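PDB 3DS8: Lin2722 protein from Listeria innocua, which is of unknown function but belongs to the alpha/beta-hydrolase superfamily and probably works as a serine hydrolase. Local coordinates for residues Lys126-Gly131 against Glu173-Ala178; Met39-Glu44 against Ile62-Glu67; Asn140-Asp145 against Ile190-Ser195. All coordinates share one frame; numbering follows the deposited sequence.

Contact 1 of 3, residues Lys126-Gly131 against Glu173-Ala178. With SO4 (sulfate ion), chain F.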
loop_
_atom_site.group_PDB
_atom_site.type_symbol
_atom_site.label_atom_id
_atom_site.label_comp_id
_atom_site.label_asym_id
_atom_site.label_seq_id
_atom_site.Cartn_x
_atom_site.Cartn_y
_atom_site.Cartn_z
ATOM N N LYS A 126 3.117 -2.703 -8.428
ATOM C CA LYS A 126 1.911 -1.920 -8.089
ATOM C C LYS A 126 1.854 -1.756 -6.584
ATOM O O LYS A 126 2.091 -2.719 -5.851
ATOM C CB LYS A 126 0.667 -2.614 -8.554
ATOM C CG LYS A 126 0.577 -2.729 -10.086
ATOM C CD LYS A 126 -0.553 -3.617 -10.477
ATOM C CE LYS A 126 -0.668 -3.800 -11.939
ATOM N NZ LYS A 126 -1.283 -2.683 -12.677
ATOM N N LEU A 127 1.533 -0.563 -6.125
ATOM C CA LEU A 127 1.454 -0.210 -4.711
ATOM C C LEU A 127 0.106 0.464 -4.490
ATOM O O LEU A 127 -0.147 1.531 -5.039
ATOM C CB LEU A 127 2.558 0.768 -4.314
ATOM C CG LEU A 127 2.837 1.076 -2.842
ATOM C CD1 LEU A 127 4.143 1.942 -2.759
ATOM C CD2 LEU A 127 1.632 1.731 -2.142
ATOM N N VAL A 128 -0.766 -0.184 -3.729
ATOM C CA VAL A 128 -2.042 0.391 -3.309
ATOM C C VAL A 128 -1.999 0.751 -1.827
ATOM O O VAL A 128 -1.684 -0.082 -0.943
ATOM C CB VAL A 128 -3.234 -0.575 -3.578
ATOM C CG1 VAL A 128 -4.580 0.075 -3.149
ATOM C CG2 VAL A 128 -3.306 -1.007 -5.047
ATOM N N ALA A 129 -2.209 2.047 -1.551
ATOM C CA ALA A 129 -2.191 2.569 -0.176
ATOM C C ALA A 129 -3.599 3.047 0.189
ATOM O O ALA A 129 -4.136 3.898 -0.503
ATOM C CB ALA A 129 -1.167 3.732 -0.063
ATOM N N ILE A 130 -4.190 2.467 1.238
ATOM C CA ILE A 130 -5.597 2.714 1.573
ATOM C C ILE A 130 -5.616 3.453 2.917
ATOM O O ILE A 130 -5.335 2.856 3.967
ATOM C CB ILE A 130 -6.412 1.397 1.624
ATOM C CG1 ILE A 130 -6.264 0.624 0.306
ATOM C CG2 ILE A 130 -7.865 1.688 1.954
ATOM C CD1 ILE A 130 -6.977 -0.703 0.308
ATOM N N GLY A 131 -5.929 4.756 2.865
ATOM C CA GLY A 131 -5.978 5.617 4.056
ATOM C C GLY A 131 -4.640 5.756 4.777
ATOM O O GLY A 131 -4.588 5.793 6.008
ATOM N N GLU A 173 3.763 1.683 -9.974
ATOM C CA GLU A 173 2.409 2.200 -10.247
ATOM C C GLU A 173 1.711 2.308 -8.892
ATOM O O GLU A 173 1.667 1.351 -8.138
ATOM C CB GLU A 173 1.634 1.249 -11.175
ATOM C CG GLU A 173 2.282 1.069 -12.529
ATOM C CD GLU A 173 1.554 0.111 -13.449
ATOM O OE1 GLU A 173 0.649 -0.568 -12.947
ATOM O OE2 GLU A 173 1.833 0.098 -14.697
ATOM N N VAL A 174 1.209 3.490 -8.591
ATOM C CA VAL A 174 0.723 3.811 -7.253
ATOM C C VAL A 174 -0.723 4.222 -7.309
ATOM O O VAL A 174 -1.100 5.072 -8.132
ATOM C CB VAL A 174 1.583 4.919 -6.586
ATOM C CG1 VAL A 174 0.972 5.318 -5.265
ATOM C CG2 VAL A 174 3.015 4.469 -6.406
ATOM N N LEU A 175 -1.539 3.627 -6.441
ATOM C CA LEU A 175 -2.927 4.018 -6.262
ATOM C C LEU A 175 -3.098 4.426 -4.814
ATOM O O LEU A 175 -2.811 3.635 -3.877
ATOM C CB LEU A 175 -3.892 2.847 -6.567
ATOM C CG LEU A 175 -5.350 3.043 -6.160
ATOM C CD1 LEU A 175 -5.959 4.217 -6.911
ATOM C CD2 LEU A 175 -6.138 1.680 -6.414
ATOM N N ALA A 176 -3.514 5.682 -4.596
ATOM C CA ALA A 176 -3.780 6.197 -3.269
ATOM C C ALA A 176 -5.286 6.351 -3.093
ATOM O O ALA A 176 -5.961 7.143 -3.784
ATOM C CB ALA A 176 -3.089 7.570 -3.035
ATOM N N ILE A 177 -5.815 5.554 -2.177
ATOM C CA ILE A 177 -7.198 5.590 -1.781
ATOM C C ILE A 177 -7.382 6.341 -0.493
ATOM O O ILE A 177 -6.651 6.089 0.511
ATOM C CB ILE A 177 -7.740 4.152 -1.649
ATOM C CG1 ILE A 177 -7.853 3.494 -3.035
ATOM C CG2 ILE A 177 -9.096 4.141 -0.900
ATOM C CD1 ILE A 177 -8.214 2.009 -2.984
ATOM N N ALA A 178 -8.274 7.325 -0.503
ATOM C CA ALA A 178 -8.486 8.169 0.653
ATOM C C ALA A 178 -9.957 8.261 0.989
ATOM O O ALA A 178 -10.806 8.253 0.093
ATOM C CB ALA A 178 -7.946 9.571 0.422
HETATM S S SO4 F . 1.432 -2.905 -15.728
HETATM O O1 SO4 F . 2.133 -3.625 -16.806
HETATM O O2 SO4 F . 1.075 -1.572 -16.302
HETATM O O3 SO4 F . 0.240 -3.656 -15.270
HETATM O O4 SO4 F . 2.282 -2.850 -14.509
#
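Ile177 lies alongside Ile130, both pointing the same way from the sheet, with their CG2 methyls 4.0 Å apart. The CG1 branch of Ile177 stands beside its own backbone N (chi1 -70°), which sends CD1 back along the strands until it also meets Val128 CG1 at 4.1 Å. Val128 in turn runs side by side with Leu175, whose CD2 rests 4.0 Å from Val128 CG1. Beta-branched residues suit an extended strand, and here Val128 and Ile177 also offer helix 229-240 an apolar surface. On the other face Leu127 meets helix 103-114; the same face carries Val174 and also Ala129 and Ala176, whose small methyls let Phe134 and Thr199 come close.

The backbones run parallel and in register. Leu127 and Ala129 each use both N-H and C=O, bonding to Glu173, Leu175 and Ile177; Ala129 N reaches Leu175 O at 2.9 Å. Gly131 N closes the series on Ile177 O at 2.8 Å, and the positive phi of this glycine (62°) turns the chain off the strand. Its carbonyl receives a weak hydrogen bond from Ser102, the likely nucleophile.

At the opposite end Lys126 and Glu173 extend next to each other. Lys126 bends at its last torsion (chi4 -78°), placing NZ 2.9 Å from Glu173 OE1 in a salt bridge, nearly along the C-O axis. The ammonium also donates to Phe238 O and Phe242 O and forms a cation-pi contact with the Phe238 ring. O3 of a sulfate, probably from the crystallisation liquor and also held by Thr244 N, is a longer, additional neighbour 3.2 Å from Lys126 NZ. Answered by a carboxylate, two carbonyls at the end of helix 229-240 and a ring, the buried lysine would be expected to stay charged.

Contact 2 of 3, residues Met39-Glu44 against Ile62-Glu67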
loop_
_atom_site.group_PDB
_atom_site.type_symbol
_atom_site.label_atom_id
_atom_site.label_comp_id
_atom_site.label_asym_id
_atom_site.label_seq_id
_atom_site.Cartn_x
_atom_site.Cartn_y
_atom_site.Cartn_z
HETATM N N MSE A 39 2.420 -15.170 5.916
HETATM C CA MSE A 39 3.773 -14.986 6.410
HETATM C C MSE A 39 3.723 -14.018 7.549
HETATM O O MSE A 39 3.052 -13.011 7.457
HETATM C CB MSE A 39 4.709 -14.358 5.391
HETATM C CG MSE A 39 5.144 -15.214 4.285
HETATM SE SE MSE A 39 6.616 -14.249 3.334
HETATM C CE MSE A 39 8.041 -14.465 4.552
ATOM N N THR A 40 4.483 -14.280 8.606
ATOM C CA THR A 40 4.536 -13.320 9.676
ATOM C C THR A 40 5.985 -13.118 10.118
ATOM O O THR A 40 6.831 -14.008 9.947
ATOM C CB THR A 40 3.667 -13.811 10.829
ATOM O OG1 THR A 40 4.086 -15.112 11.204
ATOM C CG2 THR A 40 2.158 -13.917 10.409
ATOM N N VAL A 41 6.268 -11.958 10.686
ATOM C CA VAL A 41 7.645 -11.617 11.108
ATOM C C VAL A 41 7.575 -10.980 12.488
ATOM O O VAL A 41 6.581 -10.345 12.862
ATOM C CB VAL A 41 8.403 -10.712 10.065
ATOM C CG1 VAL A 41 7.683 -9.330 9.866
ATOM C CG2 VAL A 41 9.905 -10.451 10.476
ATOM N N ASN A 42 8.633 -11.219 13.254
ATOM C CA ASN A 42 8.787 -10.718 14.599
ATOM C C ASN A 42 10.210 -10.167 14.653
ATOM O O ASN A 42 11.174 -10.894 14.378
ATOM C CB ASN A 42 8.620 -11.888 15.555
ATOM C CG ASN A 42 8.675 -11.511 17.008
ATOM O OD1 ASN A 42 9.157 -10.441 17.413
ATOM N ND2 ASN A 42 8.213 -12.432 17.826
ATOM N N SER A 43 10.328 -8.919 15.066
ATOM C CA SER A 43 11.622 -8.260 15.244
ATOM C C SER A 43 12.535 -8.977 16.235
ATOM O O SER A 43 13.725 -8.666 16.271
ATOM C CB SER A 43 11.422 -6.819 15.731
ATOM O OG SER A 43 10.984 -6.797 17.079
ATOM N N GLU A 44 11.983 -9.885 17.054
ATOM C CA GLU A 44 12.755 -10.721 17.989
ATOM C C GLU A 44 13.678 -11.641 17.208
ATOM O O GLU A 44 14.713 -12.079 17.736
ATOM C CB GLU A 44 11.849 -11.625 18.849
ATOM C CG GLU A 44 10.974 -10.927 19.904
ATOM C CD GLU A 44 9.869 -11.860 20.448
ATOM O OE1 GLU A 44 10.156 -13.066 20.708
ATOM O OE2 GLU A 44 8.706 -11.387 20.578
ATOM N N ILE A 62 0.021 -13.118 -0.663
ATOM C CA ILE A 62 0.811 -13.235 0.558
ATOM C C ILE A 62 0.161 -12.393 1.658
ATOM O O ILE A 62 0.217 -11.158 1.660
ATOM C CB ILE A 62 2.273 -12.804 0.335
ATOM C CG1 ILE A 62 2.861 -13.455 -0.933
ATOM C CG2 ILE A 62 3.116 -13.037 1.650
ATOM C CD1 ILE A 62 2.938 -14.967 -0.986
ATOM N N LYS A 63 -0.517 -13.071 2.563
ATOM C CA LYS A 63 -1.155 -12.412 3.690
ATOM C C LYS A 63 -0.081 -12.184 4.739
ATOM O O LYS A 63 0.408 -13.117 5.355
ATOM C CB LYS A 63 -2.290 -13.271 4.239
ATOM C CG LYS A 63 -3.361 -13.547 3.204
ATOM C CD LYS A 63 -4.566 -14.280 3.807
ATOM C CE LYS A 63 -5.601 -14.569 2.761
ATOM N NZ LYS A 63 -6.733 -15.364 3.332
ATOM N N PHE A 64 0.260 -10.932 4.954
ATOM C CA PHE A 64 1.422 -10.618 5.782
ATOM C C PHE A 64 1.035 -10.106 7.167
ATOM O O PHE A 64 0.108 -9.309 7.303
ATOM C CB PHE A 64 2.315 -9.604 5.064
ATOM C CG PHE A 64 3.705 -9.604 5.561
ATOM C CD1 PHE A 64 4.635 -10.478 5.028
ATOM C CD2 PHE A 64 4.084 -8.761 6.586
ATOM C CE1 PHE A 64 5.923 -10.521 5.498
ATOM C CE2 PHE A 64 5.385 -8.782 7.068
ATOM C CZ PHE A 64 6.312 -9.670 6.530
ATOM N N GLY A 65 1.774 -10.519 8.195
ATOM C CA GLY A 65 1.506 -10.033 9.527
ATOM C C GLY A 65 2.772 -9.616 10.239
ATOM O O GLY A 65 3.723 -10.351 10.252
ATOM N N PHE A 66 2.749 -8.452 10.869
ATOM C CA PHE A 66 3.794 -8.043 11.813
ATOM C C PHE A 66 3.361 -8.324 13.247
ATOM O O PHE A 66 2.369 -7.750 13.722
ATOM C CB PHE A 66 4.041 -6.547 11.680
ATOM C CG PHE A 66 4.619 -6.131 10.367
ATOM C CD1 PHE A 66 5.957 -6.314 10.115
ATOM C CD2 PHE A 66 3.825 -5.568 9.377
ATOM C CE1 PHE A 66 6.518 -5.923 8.895
ATOM C CE2 PHE A 66 4.358 -5.228 8.145
ATOM C CZ PHE A 66 5.736 -5.371 7.921
ATOM N N GLU A 67 4.104 -9.159 13.978
ATOM C CA GLU A 67 3.756 -9.401 15.392
ATOM C C GLU A 67 3.795 -8.085 16.199
ATOM O O GLU A 67 2.979 -7.867 17.110
ATOM C CB GLU A 67 4.723 -10.374 16.058
ATOM C CG GLU A 67 4.312 -10.638 17.518
ATOM C CD GLU A 67 4.680 -12.020 18.078
ATOM O OE1 GLU A 67 5.500 -12.756 17.479
ATOM O OE2 GLU A 67 4.113 -12.362 19.147
#
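Met39 O is gripped from two successive residues of the next strand: Gly65 N donates to it at 2.9 Å, in the carbonyl plane, and Phe64 CA lies 3.3 Å from Met39 O, its C-H directed at the oxygen. The same oxygen hangs over one face of the Phe64 ring, off toward its rim. Further bonds from Met39 N to Lys63 O, Val41 N to Gly65 O and Glu67 N to Val41 O continue the parallel pairing.

Val41 CG1 sits between the backbone N and carbonyl carbon (chi1 62°), where it meets Phe66 CD1 at 3.5 Å and Phe64 CZ at 3.6 Å. The two rings are turned so that the edge of Phe64 near CE2 lies over the face of Phe66. Met39, present as selenomethionine, extends the patch by laying CG on Ile62 CG2, 4.0 Å away. On the other face Gly65, without a side chain, leaves room for Thr40 CG2, 4.0 Å from Gly65 CA.

Asn42 ends the strand in an Asx turn, its OD1 accepting from Glu44 N at 2.9 Å and from Gln68 NE2. Asn42 ND2 donates to Glu44 OE2 at 3.0 Å from above the carboxylate plane, which helps hold the amide.

Strand 36-42 is flanked by strand 61-66 and, antiparallel, by strand 46-50, while helix 73-91 packs over the Met39 and Phe64 face and its Trp76 stacks on Phe66.

Contact 3 of 3, residues Asn140-Asp145 against Ile190-Ser195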
loop_
_atom_site.group_PDB
_atom_site.type_symbol
_atom_site.label_atom_id
_atom_site.label_comp_id
_atom_site.label_asym_id
_atom_site.label_seq_id
_atom_site.Cartn_x
_atom_site.Cartn_y
_atom_site.Cartn_z
ATOM N N ASN A 140 -3.749 20.569 11.238
ATOM C CA ASN A 140 -2.964 21.791 10.967
ATOM C C ASN A 140 -1.847 21.636 9.927
ATOM O O ASN A 140 -1.523 22.619 9.235
ATOM C CB ASN A 140 -2.377 22.353 12.253
ATOM C CG ASN A 140 -3.434 22.866 13.202
ATOM O OD1 ASN A 140 -4.534 23.266 12.781
ATOM N ND2 ASN A 140 -3.103 22.888 14.494
ATOM N N ASP A 141 -1.268 20.442 9.805
ATOM C CA ASP A 141 -0.203 20.171 8.863
ATOM C C ASP A 141 -0.779 19.919 7.443
ATOM O O ASP A 141 -0.042 19.935 6.460
ATOM C CB ASP A 141 0.603 18.938 9.282
ATOM C CG ASP A 141 1.457 19.154 10.515
ATOM O OD1 ASP A 141 1.731 20.331 10.873
ATOM O OD2 ASP A 141 1.885 18.128 11.111
ATOM N N ASN A 142 -2.070 19.610 7.380
ATOM C CA ASN A 142 -2.677 19.124 6.145
ATOM C C ASN A 142 -3.712 20.041 5.516
ATOM O O ASN A 142 -3.730 20.230 4.282
ATOM C CB ASN A 142 -3.220 17.722 6.416
ATOM C CG ASN A 142 -2.089 16.727 6.614
ATOM O OD1 ASN A 142 -1.380 16.422 5.659
ATOM N ND2 ASN A 142 -1.818 16.316 7.876
ATOM N N GLY A 143 -4.590 20.593 6.343
ATOM C CA GLY A 143 -5.599 21.501 5.831
ATOM C C GLY A 143 -6.724 20.805 5.080
ATOM O O GLY A 143 -6.991 19.602 5.273
HETATM N N MSE A 144 -7.437 21.582 4.259
HETATM C CA MSE A 144 -8.664 21.095 3.658
HETATM C C MSE A 144 -8.750 21.320 2.153
HETATM O O MSE A 144 -9.824 21.112 1.578
HETATM C CB MSE A 144 -9.845 21.831 4.302
HETATM C CG MSE A 144 -9.891 21.696 5.800
HETATM SE SE MSE A 144 -11.418 22.618 6.557
HETATM C CE MSE A 144 -11.559 24.117 5.270
ATOM N N ASP A 145 -7.674 21.799 1.529
ATOM C CA ASP A 145 -7.703 22.154 0.098
ATOM C C ASP A 145 -7.370 20.929 -0.730
ATOM O O ASP A 145 -6.199 20.548 -0.831
ATOM C CB ASP A 145 -6.705 23.252 -0.188
ATOM C CG ASP A 145 -6.675 23.650 -1.658
ATOM O OD1 ASP A 145 -7.525 23.157 -2.444
ATOM O OD2 ASP A 145 -5.773 24.449 -2.008
ATOM N N ILE A 190 -9.627 9.524 11.304
ATOM C CA ILE A 190 -8.316 9.391 11.941
ATOM C C ILE A 190 -7.259 10.186 11.166
ATOM O O ILE A 190 -6.494 10.974 11.763
ATOM C CB ILE A 190 -7.883 7.927 12.038
ATOM C CG1 ILE A 190 -8.804 7.169 13.018
ATOM C CG2 ILE A 190 -6.413 7.804 12.551
ATOM C CD1 ILE A 190 -8.540 7.520 14.476
ATOM N N VAL A 191 -7.271 10.004 9.856
ATOM C CA VAL A 191 -6.309 10.616 8.937
ATOM C C VAL A 191 -6.971 11.741 8.110
ATOM O O VAL A 191 -7.954 11.494 7.402
ATOM C CB VAL A 191 -5.724 9.538 7.972
ATOM C CG1 VAL A 191 -4.680 10.160 6.934
ATOM C CG2 VAL A 191 -5.101 8.336 8.751
ATOM N N PRO A 192 -6.360 12.939 8.095
ATOM C CA PRO A 192 -6.828 13.973 7.167
ATOM C C PRO A 192 -6.737 13.454 5.739
ATOM O O PRO A 192 -5.754 12.827 5.331
ATOM C CB PRO A 192 -5.876 15.157 7.433
ATOM C CG PRO A 192 -5.336 14.897 8.798
ATOM C CD PRO A 192 -5.248 13.415 8.919
ATOM N N THR A 193 -7.769 13.733 4.968
ATOM C CA THR A 193 -7.850 13.250 3.609
ATOM C C THR A 193 -6.630 13.636 2.809
ATOM O O THR A 193 -6.056 12.818 2.082
ATOM C CB THR A 193 -9.145 13.784 2.939
ATOM O OG1 THR A 193 -10.263 13.463 3.763
ATOM C CG2 THR A 193 -9.317 13.181 1.596
ATOM N N ILE A 194 -6.158 14.867 3.023
ATOM C CA ILE A 194 -4.985 15.327 2.319
ATOM C C ILE A 194 -3.702 14.529 2.652
ATOM O O ILE A 194 -2.863 14.314 1.795
ATOM C CB ILE A 194 -4.793 16.827 2.540
ATOM C CG1 ILE A 194 -5.834 17.562 1.647
ATOM C CG2 ILE A 194 -3.335 17.292 2.250
ATOM C CD1 ILE A 194 -6.128 18.890 2.061
ATOM N N SER A 195 -3.562 14.124 3.901
ATOM C CA SER A 195 -2.422 13.290 4.347
ATOM C C SER A 195 -2.417 12.000 3.578
ATOM O O SER A 195 -1.370 11.541 3.121
ATOM C CB SER A 195 -2.494 12.999 5.830
ATOM O OG SER A 195 -1.381 12.208 6.233
HETATM O O HOH W 1 -7.586 16.834 4.763
#
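Ile194 pushes its CD1 methyl into the turn that follows Asn142, where backbone rather than side chains receives it: Asp145 O stands 3.3 Å from Ile194 CD1 and Gly143 O 3.4 Å. CG1 lies beside the residue's own N (chi1 -76°), and the nearly extended second torsion carries the methyl across to the turn. The other branch, Ile194 CG2, settles 3.6 Å from Asn142 O.

Asn142 is the counterpart. Its CB packs on Pro192 CB at 3.8 Å, the two side chains crossing at about a right angle, and its OD1 comes 3.6 Å from Ser195 CB. The amide is satisfied nearby: ND2 donates to Asp138 O and OD1 accepts from Asn135 ND2. Pro192, rigid and lacking an N-H, suits the position just ahead of helix 193-196, while Gly143, with phi 75°, lets the chain turn away after helix 139-142.

The contact joins the end of helix 139-142 and its following turn to the start of helix 193-196, just beyond Asp188, which accepts from Ile190 N and Val191 N and is probably the acid of a catalytic triad.

One water donates to Gly143 O at 2.9 Å and accepts from Ile194 N at 3.0 Å. Direct contact is thus largely methyl and methylene groups against backbone and amide oxygens, and the polar link between the segments is left to water.

How the contacts relate
Contacts 1 and 2 belong to the same mixed sheet, their centres 21 Å apart: strands 6-9 and 95-101 lie between the strand pair of contact 2, near one margin, and the central pair of contact 1. Contact 2 closes first along the chain. Contacts 1 and 3 then alternate, since helix 139-142 follows strand 123-130 and helix 193-196 follows strand 173-180. These two touch where Gly131 meets Val191 and Ala178 meets Thr193, with centres 17 Å apart, whereas contacts 2 and 3 stay about 17 Å apart at their nearest atoms. Contact 3 thus continues the adjacent strands of contact 1 at their C-terminal ends, where alpha/beta hydrolases carry their catalytic loops.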